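Local coordinates for putative uncharacterized protein (Chaetomium thermophilum, PDB 5F5T), which is probably required for pre-mRNA splicing, as a member of the PRP38 family of spliceosomal factors, at residues A41-I46 with L91-L96; S49-E54 with V69-F74; A62-R67 with K106-F111; S86-L91 with L119-A124. All blocks are in the same frame, centred on the assembly; numbering follows the deposited sequence.

Interaction 1. Residues A41-I46 with L91-L96; sequences AVRERI and LAFKLL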
loop_
_atom_site.group_PDB
_atom_site.type_symbol
_atom_site.label_atom_id
_atom_site.label_comp_id
_atom_site.label_asym_id
_atom_site.label_seq_id
_atom_site.Cartn_x
_atom_site.Cartn_y
_atom_site.Cartn_z
ATOM N N ALA A 41 -5.955 -20.208 -1.993
ATOM C CA ALA A 41 -4.878 -20.923 -1.317
ATOM C C ALA A 41 -4.540 -20.252 0.009
ATOM O O ALA A 41 -4.440 -20.910 1.050
ATOM C CB ALA A 41 -3.652 -20.993 -2.207
ATOM N N VAL A 42 -4.368 -18.935 -0.035
ATOM C CA VAL A 42 -4.048 -18.177 1.163
ATOM C C VAL A 42 -5.208 -18.209 2.163
ATOM O O VAL A 42 -4.982 -18.302 3.370
ATOM C CB VAL A 42 -3.703 -16.717 0.821
ATOM C CG1 VAL A 42 -3.316 -15.952 2.075
ATOM C CG2 VAL A 42 -2.574 -16.667 -0.195
ATOM N N ARG A 43 -6.443 -18.168 1.665
ATOM C CA ARG A 43 -7.606 -18.277 2.546
ATOM C C ARG A 43 -7.568 -19.598 3.302
ATOM O O ARG A 43 -7.882 -19.656 4.495
ATOM C CB ARG A 43 -8.920 -18.165 1.772
ATOM C CG ARG A 43 -9.104 -16.891 0.981
ATOM C CD ARG A 43 -10.566 -16.711 0.615
ATOM N NE ARG A 43 -11.076 -17.753 -0.276
ATOM C CZ ARG A 43 -11.170 -17.637 -1.596
ATOM N NH1 ARG A 43 -10.788 -16.521 -2.197
ATOM N NH2 ARG A 43 -11.652 -18.641 -2.316
ATOM N N GLU A 44 -7.186 -20.653 2.589
ATOM C CA GLU A 44 -7.039 -21.971 3.190
ATOM C C GLU A 44 -5.966 -21.942 4.267
ATOM O O GLU A 44 -6.198 -22.391 5.388
ATOM C CB GLU A 44 -6.688 -23.018 2.130
ATOM C CG GLU A 44 -7.738 -23.200 1.047
ATOM C CD GLU A 44 -7.246 -24.068 -0.096
ATOM O OE1 GLU A 44 -6.223 -24.764 0.082
ATOM O OE2 GLU A 44 -7.881 -24.056 -1.171
ATOM N N ARG A 45 -4.793 -21.411 3.925
ATOM C CA ARG A 45 -3.685 -21.347 4.875
ATOM C C ARG A 45 -4.090 -20.611 6.148
ATOM O O ARG A 45 -3.705 -21.003 7.252
ATOM C CB ARG A 45 -2.467 -20.656 4.251
ATOM C CG ARG A 45 -1.945 -21.307 2.980
ATOM C CD ARG A 45 -1.661 -22.780 3.183
ATOM N NE ARG A 45 -0.705 -22.998 4.264
ATOM C CZ ARG A 45 -0.727 -24.042 5.086
ATOM N NH1 ARG A 45 -1.659 -24.975 4.955
ATOM N NH2 ARG A 45 0.187 -24.151 6.041
ATOM N N ILE A 46 -4.880 -19.552 5.985
ATOM C CA ILE A 46 -5.362 -18.776 7.122
ATOM C C ILE A 46 -6.376 -19.510 7.989
ATOM O O ILE A 46 -6.185 -19.630 9.195
ATOM C CB ILE A 46 -5.998 -17.452 6.661
ATOM C CG1 ILE A 46 -4.936 -16.533 6.070
ATOM C CG2 ILE A 46 -6.672 -16.742 7.821
ATOM C CD1 ILE A 46 -5.497 -15.240 5.595
ATOM N N LEU A 91 -5.752 -11.212 10.469
ATOM C CA LEU A 91 -6.616 -10.129 10.909
ATOM C C LEU A 91 -7.127 -9.331 9.723
ATOM O O LEU A 91 -8.254 -8.843 9.744
ATOM C CB LEU A 91 -5.880 -9.221 11.894
ATOM C CG LEU A 91 -5.703 -9.866 13.268
ATOM C CD1 LEU A 91 -4.936 -8.962 14.216
ATOM C CD2 LEU A 91 -7.067 -10.211 13.848
ATOM N N ALA A 92 -6.310 -9.207 8.682
ATOM C CA ALA A 92 -6.772 -8.559 7.460
ATOM C C ALA A 92 -7.940 -9.341 6.864
ATOM O O ALA A 92 -8.951 -8.762 6.461
ATOM C CB ALA A 92 -5.644 -8.437 6.456
ATOM N N PHE A 93 -7.798 -10.662 6.826
ATOM C CA PHE A 93 -8.843 -11.522 6.285
ATOM C C PHE A 93 -10.102 -11.412 7.125
ATOM O O PHE A 93 -11.218 -11.363 6.597
ATOM C CB PHE A 93 -8.374 -12.976 6.227
ATOM C CG PHE A 93 -9.360 -13.903 5.574
ATOM C CD1 PHE A 93 -9.601 -13.834 4.211
ATOM C CD2 PHE A 93 -10.045 -14.846 6.323
ATOM C CE1 PHE A 93 -10.510 -14.687 3.606
ATOM C CE2 PHE A 93 -10.956 -15.702 5.725
ATOM C CZ PHE A 93 -11.187 -15.621 4.363
ATOM N N LYS A 94 -9.917 -11.346 8.438
ATOM C CA LYS A 94 -11.044 -11.179 9.340
ATOM C C LYS A 94 -11.745 -9.852 9.097
ATOM O O LYS A 94 -12.963 -9.775 9.166
ATOM C CB LYS A 94 -10.592 -11.267 10.794
ATOM C CG LYS A 94 -11.737 -11.198 11.788
ATOM C CD LYS A 94 -12.869 -12.129 11.390
ATOM C CE LYS A 94 -12.834 -13.422 12.183
ATOM N NZ LYS A 94 -14.154 -14.115 12.178
ATOM N N LEU A 95 -10.976 -8.813 8.797
ATOM C CA LEU A 95 -11.555 -7.517 8.475
ATOM C C LEU A 95 -12.362 -7.620 7.188
ATOM O O LEU A 95 -13.432 -7.022 7.068
ATOM C CB LEU A 95 -10.469 -6.452 8.346
ATOM C CG LEU A 95 -10.079 -5.747 9.648
ATOM C CD1 LEU A 95 -9.037 -4.681 9.375
ATOM C CD2 LEU A 95 -11.293 -5.154 10.344
ATOM N N LEU A 96 -11.849 -8.385 6.230
ATOM C CA LEU A 96 -12.590 -8.645 5.002
ATOM C C LEU A 96 -13.921 -9.314 5.326
ATOM O O LEU A 96 -14.949 -8.998 4.728
ATOM C CB LEU A 96 -11.777 -9.524 4.049
ATOM C CG LEU A 96 -10.591 -8.871 3.341
ATOM C CD1 LEU A 96 -9.836 -9.900 2.516
ATOM C CD2 LEU A 96 -11.058 -7.721 2.468
#
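F93 of helix 87-98 packs against R43 and I46 of helix 40-48. This is helix-to-helix packing within the largely helical PRP38 fold. R43 and I46 lie almost one turn apart on their helix, and the F93 side chain extends toward both. The aliphatic part of R43 does the touching, with CD 3.6 Å from F93 CE1, and the two side chains cross at about a right angle. The guanidinium plane is 20° from the ring's, but the group lies well beyond the ring and does not stack on it. I46 works at the root of the ring: its CD1 is 3.7 Å from F93 CB. Its other branch, CG2, is 4.1 Å from F93 CD2. The F93 torsion (chi1 -175°) carries the ring across, I46 near its root and R43 near its far end. Farther out, the W52 ring meets F93 with planes about 55° apart. The polar end of R43 turns elsewhere, with NH1 making a weak hydrogen bond to the backbone O of M38.

Interaction 2. Residues S49-E54 with V69-F74; sequences SYFWKE and VEHVRF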
loop_
_atom_site.group_PDB
_atom_site.type_symbol
_atom_site.label_atom_id
_atom_site.label_comp_id
_atom_site.label_asym_id
_atom_site.label_seq_id
_atom_site.Cartn_x
_atom_site.Cartn_y
_atom_site.Cartn_z
ATOM N N SER A 49 -5.048 -22.147 10.016
ATOM C CA SER A 49 -3.988 -21.724 10.933
ATOM C C SER A 49 -4.448 -21.709 12.384
ATOM O O SER A 49 -5.623 -21.483 12.681
ATOM C CB SER A 49 -3.460 -20.336 10.566
ATOM O OG SER A 49 -4.378 -19.327 10.952
ATOM N N TYR A 50 -3.501 -21.951 13.282
ATOM C CA TYR A 50 -3.748 -21.937 14.715
ATOM C C TYR A 50 -4.203 -20.567 15.213
ATOM O O TYR A 50 -5.093 -20.463 16.057
ATOM C CB TYR A 50 -2.482 -22.362 15.452
ATOM C CG TYR A 50 -2.585 -22.332 16.955
ATOM C CD1 TYR A 50 -3.159 -23.389 17.645
ATOM C CD2 TYR A 50 -2.082 -21.264 17.686
ATOM C CE1 TYR A 50 -3.245 -23.381 19.019
ATOM C CE2 TYR A 50 -2.165 -21.247 19.066
ATOM C CZ TYR A 50 -2.747 -22.310 19.726
ATOM O OH TYR A 50 -2.835 -22.306 21.098
ATOM N N PHE A 51 -3.578 -19.514 14.699
ATOM C CA PHE A 51 -3.901 -18.167 15.139
ATOM C C PHE A 51 -5.344 -17.811 14.813
ATOM O O PHE A 51 -6.026 -17.166 15.600
ATOM C CB PHE A 51 -2.965 -17.143 14.507
ATOM C CG PHE A 51 -3.275 -15.737 14.906
ATOM C CD1 PHE A 51 -2.847 -15.246 16.129
ATOM C CD2 PHE A 51 -4.009 -14.908 14.072
ATOM C CE1 PHE A 51 -3.134 -13.948 16.509
ATOM C CE2 PHE A 51 -4.300 -13.607 14.448
ATOM C CZ PHE A 51 -3.861 -13.127 15.669
ATOM N N TRP A 52 -5.800 -18.218 13.638
ATOM C CA TRP A 52 -7.175 -17.963 13.236
ATOM C C TRP A 52 -8.139 -18.698 14.169
ATOM O O TRP A 52 -9.113 -18.125 14.653
ATOM C CB TRP A 52 -7.388 -18.390 11.786
ATOM C CG TRP A 52 -8.788 -18.245 11.304
ATOM C CD1 TRP A 52 -9.751 -19.212 11.291
ATOM C CD2 TRP A 52 -9.384 -17.076 10.730
ATOM N NE1 TRP A 52 -10.915 -18.712 10.760
ATOM C CE2 TRP A 52 -10.716 -17.404 10.405
ATOM C CE3 TRP A 52 -8.924 -15.784 10.463
ATOM C CZ2 TRP A 52 -11.592 -16.486 9.830
ATOM C CZ3 TRP A 52 -9.796 -14.873 9.889
ATOM C CH2 TRP A 52 -11.115 -15.228 9.580
ATOM N N LYS A 53 -7.846 -19.969 14.425
ATOM C CA LYS A 53 -8.705 -20.822 15.240
ATOM C C LYS A 53 -8.769 -20.399 16.707
ATOM O O LYS A 53 -9.799 -20.572 17.356
ATOM C CB LYS A 53 -8.239 -22.276 15.144
ATOM C CG LYS A 53 -8.475 -22.913 13.781
ATOM C CD LYS A 53 -8.061 -24.377 13.785
ATOM C CE LYS A 53 -8.043 -24.952 12.377
ATOM N NZ LYS A 53 -9.409 -25.025 11.786
ATOM N N GLU A 54 -7.675 -19.859 17.234
ATOM C CA GLU A 54 -7.599 -19.552 18.663
ATOM C C GLU A 54 -7.752 -18.072 19.007
ATOM O O GLU A 54 -8.062 -17.730 20.147
ATOM C CB GLU A 54 -6.270 -20.053 19.235
ATOM C CG GLU A 54 -6.167 -21.559 19.342
ATOM C CD GLU A 54 -7.016 -22.112 20.464
ATOM O OE1 GLU A 54 -7.185 -21.405 21.481
ATOM O OE2 GLU A 54 -7.509 -23.253 20.334
ATOM N N VAL A 69 -2.838 -5.180 18.995
ATOM C CA VAL A 69 -1.895 -4.800 20.044
ATOM C C VAL A 69 -1.253 -6.043 20.665
ATOM O O VAL A 69 -0.045 -6.091 20.906
ATOM C CB VAL A 69 -2.580 -3.964 21.137
ATOM C CG1 VAL A 69 -1.667 -3.795 22.341
ATOM C CG2 VAL A 69 -2.988 -2.609 20.579
ATOM N N GLU A 70 -2.079 -7.049 20.912
ATOM C CA GLU A 70 -1.647 -8.285 21.556
ATOM C C GLU A 70 -0.709 -9.167 20.720
ATOM O O GLU A 70 0.240 -9.741 21.248
ATOM C CB GLU A 70 -2.888 -9.090 21.948
ATOM C CG GLU A 70 -2.691 -10.080 23.072
ATOM C CD GLU A 70 -4.013 -10.647 23.549
ATOM O OE1 GLU A 70 -4.000 -11.671 24.265
ATOM O OE2 GLU A 70 -5.068 -10.064 23.207
ATOM N N HIS A 71 -0.982 -9.289 19.424
ATOM C CA HIS A 71 -0.420 -10.391 18.649
ATOM C C HIS A 71 0.421 -10.047 17.421
ATOM O O HIS A 71 1.217 -10.874 16.980
ATOM C CB HIS A 71 -1.555 -11.311 18.193
ATOM C CG HIS A 71 -2.246 -12.021 19.313
ATOM N ND1 HIS A 71 -1.603 -12.944 20.116
ATOM C CD2 HIS A 71 -3.518 -11.955 19.762
ATOM C CE1 HIS A 71 -2.452 -13.405 21.012
ATOM N NE2 HIS A 71 -3.623 -12.826 20.823
ATOM N N VAL A 72 0.253 -8.868 16.835
ATOM C CA VAL A 72 1.020 -8.601 15.622
ATOM C C VAL A 72 2.284 -7.804 15.946
ATOM O O VAL A 72 2.256 -6.769 16.621
ATOM C CB VAL A 72 0.163 -7.926 14.507
ATOM C CG1 VAL A 72 -1.289 -7.869 14.899
ATOM C CG2 VAL A 72 0.700 -6.580 14.089
ATOM N N ARG A 73 3.406 -8.373 15.525
ATOM C CA ARG A 73 4.722 -7.808 15.765
ATOM C C ARG A 73 5.436 -7.532 14.449
ATOM O O ARG A 73 6.593 -7.112 14.442
ATOM C CB ARG A 73 5.556 -8.749 16.633
ATOM C CG ARG A 73 5.006 -8.941 18.029
ATOM C CD ARG A 73 4.813 -7.601 18.723
ATOM N NE ARG A 73 4.302 -7.762 20.080
ATOM C CZ ARG A 73 3.069 -7.448 20.460
ATOM N NH1 ARG A 73 2.206 -6.952 19.582
ATOM N NH2 ARG A 73 2.696 -7.628 21.720
ATOM N N PHE A 74 4.756 -7.809 13.339
ATOM C CA PHE A 74 5.317 -7.543 12.020
ATOM C C PHE A 74 4.261 -7.575 10.923
ATOM O O PHE A 74 3.160 -8.085 11.116
ATOM C CB PHE A 74 6.427 -8.548 11.690
ATOM C CG PHE A 74 5.988 -9.983 11.740
ATOM C CD1 PHE A 74 5.423 -10.590 10.627
ATOM C CD2 PHE A 74 6.146 -10.730 12.898
ATOM C CE1 PHE A 74 5.020 -11.912 10.668
ATOM C CE2 PHE A 74 5.745 -12.052 12.946
ATOM C CZ PHE A 74 5.179 -12.643 11.828
#
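H71 and F51 join the end of helix 61-71 to helix 50-55 near the surface. V69 provides a backbone acceptor: its O takes a hydrogen bond from R73 NH1 at 2.7 Å. H71 CB and CG both lie 3.5 Å from F51 CE1, and the phenyl edge points at the imidazole face with the planes at 79°. The ring centroids are 5.3 Å apart, an offset T-shaped pair. F51 CG stands opposite the backbone N (chi1 179°), which turns the ring toward H71. H71 NE2 has a weak hydrogen bond to Q55 OE1, just beyond E54. At V72 the backbone turns out of the helix. Its O also accepts from R73 NH1, at 3.0 Å, so one guanidinium nitrogen ties two carbonyls at the helix end. The F74 side chain packs on S86 and on R151 and K153 of strand 149-153. S49 OG accepts from W52 N, an N-cap on the helix of F51. The arrangement is an edge-to-face aromatic contact between two helices of the PRP38 fold.

Interaction 3. Residues A62-R67 with K106-F111; sequences ADIVDR and KEYLYF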
loop_
_atom_site.group_PDB
_atom_site.type_symbol
_atom_site.label_atom_id
_atom_site.label_comp_id
_atom_site.label_asym_id
_atom_site.label_seq_id
_atom_site.Cartn_x
_atom_site.Cartn_y
_atom_site.Cartn_z
ATOM N N ALA A 62 -13.897 -4.259 18.030
ATOM C CA ALA A 62 -13.101 -3.862 19.197
ATOM C C ALA A 62 -11.973 -4.866 19.426
ATOM O O ALA A 62 -10.785 -4.523 19.689
ATOM C CB ALA A 62 -13.983 -3.768 20.425
ATOM N N ASP A 63 -12.368 -6.127 19.292
ATOM C CA ASP A 63 -11.449 -7.232 19.439
ATOM C C ASP A 63 -10.329 -7.075 18.438
ATOM O O ASP A 63 -9.234 -7.538 18.683
ATOM C CB ASP A 63 -12.154 -8.571 19.233
ATOM C CG ASP A 63 -13.105 -8.904 20.359
ATOM O OD1 ASP A 63 -12.863 -8.461 21.504
ATOM O OD2 ASP A 63 -14.097 -9.613 20.100
ATOM N N ILE A 64 -10.606 -6.436 17.304
ATOM C CA ILE A 64 -9.587 -6.291 16.273
ATOM C C ILE A 64 -8.405 -5.491 16.810
ATOM O O ILE A 64 -7.262 -5.928 16.709
ATOM C CB ILE A 64 -10.141 -5.609 15.009
ATOM C CG1 ILE A 64 -10.993 -6.593 14.207
ATOM C CG2 ILE A 64 -9.006 -5.083 14.144
ATOM C CD1 ILE A 64 -10.232 -7.820 13.762
ATOM N N VAL A 65 -8.692 -4.340 17.414
ATOM C CA VAL A 65 -7.647 -3.518 18.016
ATOM C C VAL A 65 -6.928 -4.302 19.098
ATOM O O VAL A 65 -5.685 -4.318 19.153
ATOM C CB VAL A 65 -8.202 -2.219 18.631
ATOM C CG1 VAL A 65 -7.097 -1.474 19.369
ATOM C CG2 VAL A 65 -8.796 -1.334 17.558
ATOM N N ASP A 66 -7.706 -4.973 19.949
ATOM C CA ASP A 66 -7.078 -5.754 21.020
ATOM C C ASP A 66 -6.109 -6.813 20.470
ATOM O O ASP A 66 -4.994 -6.966 20.970
ATOM C CB ASP A 66 -8.139 -6.426 21.899
ATOM C CG ASP A 66 -8.955 -5.423 22.705
ATOM O OD1 ASP A 66 -8.354 -4.524 23.333
ATOM O OD2 ASP A 66 -10.198 -5.545 22.729
ATOM N N ARG A 67 -6.529 -7.514 19.421
ATOM C CA ARG A 67 -5.724 -8.553 18.785
ATOM C C ARG A 67 -4.485 -7.975 18.129
ATOM O O ARG A 67 -3.427 -8.589 18.154
ATOM C CB ARG A 67 -6.534 -9.322 17.732
ATOM C CG ARG A 67 -7.679 -10.165 18.275
ATOM C CD ARG A 67 -7.232 -11.090 19.385
ATOM N NE ARG A 67 -8.139 -10.999 20.525
ATOM C CZ ARG A 67 -9.151 -11.828 20.747
ATOM N NH1 ARG A 67 -9.384 -12.834 19.916
ATOM N NH2 ARG A 67 -9.923 -11.655 21.809
ATOM N N LYS A 106 -11.899 4.804 10.141
ATOM C CA LYS A 106 -11.437 6.130 10.512
ATOM C C LYS A 106 -10.773 6.069 11.884
ATOM O O LYS A 106 -9.676 6.623 12.092
ATOM C CB LYS A 106 -12.615 7.103 10.493
ATOM C CG LYS A 106 -12.248 8.569 10.373
ATOM C CD LYS A 106 -13.519 9.399 10.340
ATOM C CE LYS A 106 -14.322 9.100 9.069
ATOM N NZ LYS A 106 -15.304 10.162 8.698
ATOM N N GLU A 107 -11.427 5.364 12.806
ATOM C CA GLU A 107 -10.887 5.183 14.150
ATOM C C GLU A 107 -9.557 4.444 14.134
ATOM O O GLU A 107 -8.574 4.904 14.736
ATOM C CB GLU A 107 -11.872 4.427 15.040
ATOM C CG GLU A 107 -11.323 4.173 16.435
ATOM C CD GLU A 107 -12.075 3.097 17.189
ATOM O OE1 GLU A 107 -11.430 2.381 17.984
ATOM O OE2 GLU A 107 -13.303 2.966 16.994
ATOM N N TYR A 108 -9.533 3.308 13.432
ATOM C CA TYR A 108 -8.348 2.461 13.389
ATOM C C TYR A 108 -7.192 3.306 12.900
ATOM O O TYR A 108 -6.206 3.529 13.616
ATOM C CB TYR A 108 -8.524 1.273 12.439
ATOM C CG TYR A 108 -9.430 0.154 12.909
ATOM C CD1 TYR A 108 -9.788 0.022 14.242
ATOM C CD2 TYR A 108 -9.912 -0.788 12.006
ATOM C CE1 TYR A 108 -10.615 -1.010 14.658
ATOM C CE2 TYR A 108 -10.732 -1.817 12.411
ATOM C CZ TYR A 108 -11.081 -1.929 13.738
ATOM O OH TYR A 108 -11.903 -2.961 14.138
ATOM N N LEU A 109 -7.385 3.830 11.693
ATOM C CA LEU A 109 -6.353 4.528 10.951
ATOM C C LEU A 109 -5.815 5.709 11.744
ATOM O O LEU A 109 -4.643 5.724 12.125
ATOM C CB LEU A 109 -6.914 4.993 9.602
ATOM C CG LEU A 109 -5.946 5.360 8.480
ATOM C CD1 LEU A 109 -5.211 4.134 7.984
ATOM C CD2 LEU A 109 -6.690 6.029 7.330
ATOM N N TYR A 110 -6.682 6.664 12.062
ATOM C CA TYR A 110 -6.185 7.908 12.628
ATOM C C TYR A 110 -5.876 7.786 14.121
ATOM O O TYR A 110 -4.749 8.055 14.556
ATOM C CB TYR A 110 -7.189 9.028 12.373
ATOM C CG TYR A 110 -7.389 9.274 10.892
ATOM C CD1 TYR A 110 -6.361 9.780 10.109
ATOM C CD2 TYR A 110 -8.605 8.998 10.278
ATOM C CE1 TYR A 110 -6.534 9.995 8.751
ATOM C CE2 TYR A 110 -8.790 9.214 8.923
ATOM C CZ TYR A 110 -7.752 9.714 8.164
ATOM O OH TYR A 110 -7.931 9.931 6.816
ATOM N N PHE A 111 -6.846 7.313 14.894
ATOM C CA PHE A 111 -6.730 7.360 16.346
ATOM C C PHE A 111 -5.934 6.140 16.804
ATOM O O PHE A 111 -4.950 6.242 17.580
ATOM C CB PHE A 111 -8.131 7.394 16.960
ATOM C CG PHE A 111 -8.160 7.696 18.433
ATOM C CD1 PHE A 111 -8.269 6.678 19.363
ATOM C CD2 PHE A 111 -8.122 9.005 18.884
ATOM C CE1 PHE A 111 -8.313 6.959 20.719
ATOM C CE2 PHE A 111 -8.163 9.292 20.236
ATOM C CZ PHE A 111 -8.259 8.265 21.156
#
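The Y108 ring is met obliquely by two aliphatic side chains, V65 and I64. V65 CG2 comes to the CD1-CE1 part of the ring, 3.4 Å from Y108 CE1. I64 comes to the hydroxyl end, where its CG2 is 3.8 Å from Y108 CZ. I64 CB is the nearest carbon to the hydroxyl, 3.3 Å from Y108 OH, and the I64 side chain crosses the tyrosine at about a right angle. Y108 CG is anti to the carbonyl carbon (chi1 -73°), and the ring reaches from helix 102-115 to helix 61-71. The Y108 hydroxyl is hydrogen-bonded to the backbone O of E61, one turn before V65. The phenol end is therefore tied to the helix on which its apolar ring packs. The contact is helix-to-helix packing inside the PRP38 fold, and the helix of Y108 widens into a pi-type turn at 107-111. L95 of helix 87-98 touches both I64 and Y108. L119 of helix 117-130 touches V65 and Y108.

Interaction 4. Residues S86-L91 with L119-A124; sequences SPFLCL and LRALAA
S86 OG is gripped by two groups at the start of the helix that sets F88 and L91 against L122. It accepts from L89 N at 3.0 Å with an N-H...O angle of 158°, a side-chain N-cap. It is also hydrogen-bonded to the backbone O of G76, so this buried hydroxyl is held from the neighbouring loop as well. F88 then leads the contact. Its ring reaches across to the backbone of the second helix. F88 CE1 lies 3.4 Å from L122 N and 3.7 Å from L122 CB. L122 CD1 sits 4.0 Å above one face of the ring, toward its rim. At the edge, near the ring plane, A121 O is 3.8 Å from F88 CZ. Helix 87-98 and helix 117-130 form part of the buried centre of the helical PRP38 fold; the axes of 87-91 and 119-124 cross at -47°, 10.4 Å apart at closest. L91, one turn on from F88, adds its CB beside the other methyl of the leucine, 3.9 Å from L122 CD2. F166 of helix 163-172 touches both F88 and A121. V68 of helix 61-71 touches L91 and L122.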
loop_
_atom_site.group_PDB
_atom_site.type_symbol
_atom_site.label_atom_id
_atom_site.label_comp_id
_atom_site.label_asym_id
_atom_site.label_seq_id
_atom_site.Cartn_x
_atom_site.Cartn_y
_atom_site.Cartn_z
ATOM N N SER A 86 0.799 -14.677 8.656
ATOM C CA SER A 86 1.060 -13.843 9.819
ATOM C C SER A 86 -0.251 -13.497 10.500
ATOM O O SER A 86 -1.300 -13.480 9.853
ATOM C CB SER A 86 1.789 -12.565 9.419
ATOM O OG SER A 86 0.949 -11.737 8.633
ATOM N N PRO A 87 -0.200 -13.228 11.813
ATOM C CA PRO A 87 -1.389 -12.731 12.508
ATOM C C PRO A 87 -1.947 -11.496 11.809
ATOM O O PRO A 87 -3.159 -11.311 11.739
ATOM C CB PRO A 87 -0.852 -12.389 13.897
ATOM C CG PRO A 87 0.261 -13.378 14.096
ATOM C CD PRO A 87 0.927 -13.439 12.741
ATOM N N PHE A 88 -1.050 -10.681 11.265
ATOM C CA PHE A 88 -1.424 -9.493 10.510
ATOM C C PHE A 88 -2.332 -9.846 9.333
ATOM O O PHE A 88 -3.398 -9.245 9.151
ATOM C CB PHE A 88 -0.159 -8.777 10.035
ATOM C CG PHE A 88 -0.420 -7.538 9.231
ATOM C CD1 PHE A 88 -0.666 -6.331 9.859
ATOM C CD2 PHE A 88 -0.361 -7.568 7.847
ATOM C CE1 PHE A 88 -0.887 -5.186 9.123
ATOM C CE2 PHE A 88 -0.580 -6.423 7.106
ATOM C CZ PHE A 88 -0.843 -5.231 7.745
ATOM N N LEU A 89 -1.915 -10.836 8.549
ATOM C CA LEU A 89 -2.686 -11.277 7.393
ATOM C C LEU A 89 -4.027 -11.859 7.816
ATOM O O LEU A 89 -5.060 -11.569 7.209
ATOM C CB LEU A 89 -1.906 -12.312 6.587
ATOM C CG LEU A 89 -2.552 -12.734 5.268
ATOM C CD1 LEU A 89 -2.838 -11.517 4.408
ATOM C CD2 LEU A 89 -1.657 -13.711 4.528
ATOM N N CYS A 90 -4.005 -12.667 8.873
ATOM C CA CYS A 90 -5.217 -13.298 9.377
ATOM C C CYS A 90 -6.233 -12.249 9.795
ATOM O O CYS A 90 -7.423 -12.371 9.507
ATOM C CB CYS A 90 -4.898 -14.211 10.560
ATOM S SG CYS A 90 -3.869 -15.630 10.145
ATOM N N LEU A 91 -5.752 -11.212 10.469
ATOM C CA LEU A 91 -6.616 -10.129 10.909
ATOM C C LEU A 91 -7.127 -9.331 9.723
ATOM O O LEU A 91 -8.254 -8.843 9.744
ATOM C CB LEU A 91 -5.880 -9.221 11.894
ATOM C CG LEU A 91 -5.703 -9.866 13.268
ATOM C CD1 LEU A 91 -4.936 -8.962 14.216
ATOM C CD2 LEU A 91 -7.067 -10.211 13.848
ATOM N N LEU A 119 -1.752 -1.172 13.817
ATOM C CA LEU A 119 -3.171 -0.966 13.546
ATOM C C LEU A 119 -3.332 -0.089 12.304
ATOM O O LEU A 119 -4.209 -0.328 11.470
ATOM C CB LEU A 119 -3.879 -0.332 14.743
ATOM C CG LEU A 119 -5.387 -0.135 14.576
ATOM C CD1 LEU A 119 -6.039 -1.447 14.146
ATOM C CD2 LEU A 119 -6.006 0.361 15.866
ATOM N N ARG A 120 -2.485 0.933 12.189
ATOM C CA ARG A 120 -2.490 1.800 11.014
ATOM C C ARG A 120 -2.071 1.030 9.776
ATOM O O ARG A 120 -2.611 1.243 8.691
ATOM C CB ARG A 120 -1.573 3.014 11.214
ATOM C CG ARG A 120 -1.423 3.867 9.962
ATOM C CD ARG A 120 -0.843 5.243 10.238
ATOM N NE ARG A 120 -1.577 5.936 11.289
ATOM C CZ ARG A 120 -1.231 7.114 11.795
ATOM N NH1 ARG A 120 -1.967 7.661 12.751
ATOM N NH2 ARG A 120 -0.150 7.744 11.350
ATOM N N ALA A 121 -1.091 0.147 9.939
ATOM C CA ALA A 121 -0.627 -0.672 8.825
ATOM C C ALA A 121 -1.747 -1.580 8.329
ATOM O O ALA A 121 -1.978 -1.699 7.125
ATOM C CB ALA A 121 0.577 -1.493 9.235
ATOM N N LEU A 122 -2.459 -2.189 9.274
ATOM C CA LEU A 122 -3.577 -3.063 8.959
ATOM C C LEU A 122 -4.682 -2.299 8.252
ATOM O O LEU A 122 -5.182 -2.734 7.216
ATOM C CB LEU A 122 -4.133 -3.705 10.230
ATOM C CG LEU A 122 -5.258 -4.724 10.016
ATOM C CD1 LEU A 122 -4.865 -5.734 8.945
ATOM C CD2 LEU A 122 -5.658 -5.418 11.311
ATOM N N ALA A 123 -5.036 -1.142 8.803
ATOM C CA ALA A 123 -6.101 -0.321 8.238
ATOM C C ALA A 123 -5.743 0.131 6.829
ATOM O O ALA A 123 -6.580 0.106 5.934
ATOM C CB ALA A 123 -6.382 0.875 9.130
ATOM N N ALA A 124 -4.495 0.542 6.636
ATOM C CA ALA A 124 -4.034 0.980 5.328
ATOM C C ALA A 124 -4.090 -0.172 4.331
ATOM O O ALA A 124 -4.514 0.007 3.187
ATOM C CB ALA A 124 -2.629 1.537 5.418
#

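Helix 87-98 joins interactions 1 and 4, which share L91 and have centres 11 Å apart. Helix 61-71 likewise serves both interactions 2 and 3, with centres 15 Å apart. Interaction 4 lies nearest the chain centre, its own centre about 6 Å from it. The other three lie 13 to 16 Å out. Along the chain, interaction 2 is nested inside the loop closed by interaction 1. Interaction 3 crosses both of these and also interaction 4. Interactions 1 and 4 also cross, whereas interaction 2 closes before interaction 4 opens. All eight segments belong to the PRP38 family region, and the contacts tie its helices together around helices 87-98 and 61-71.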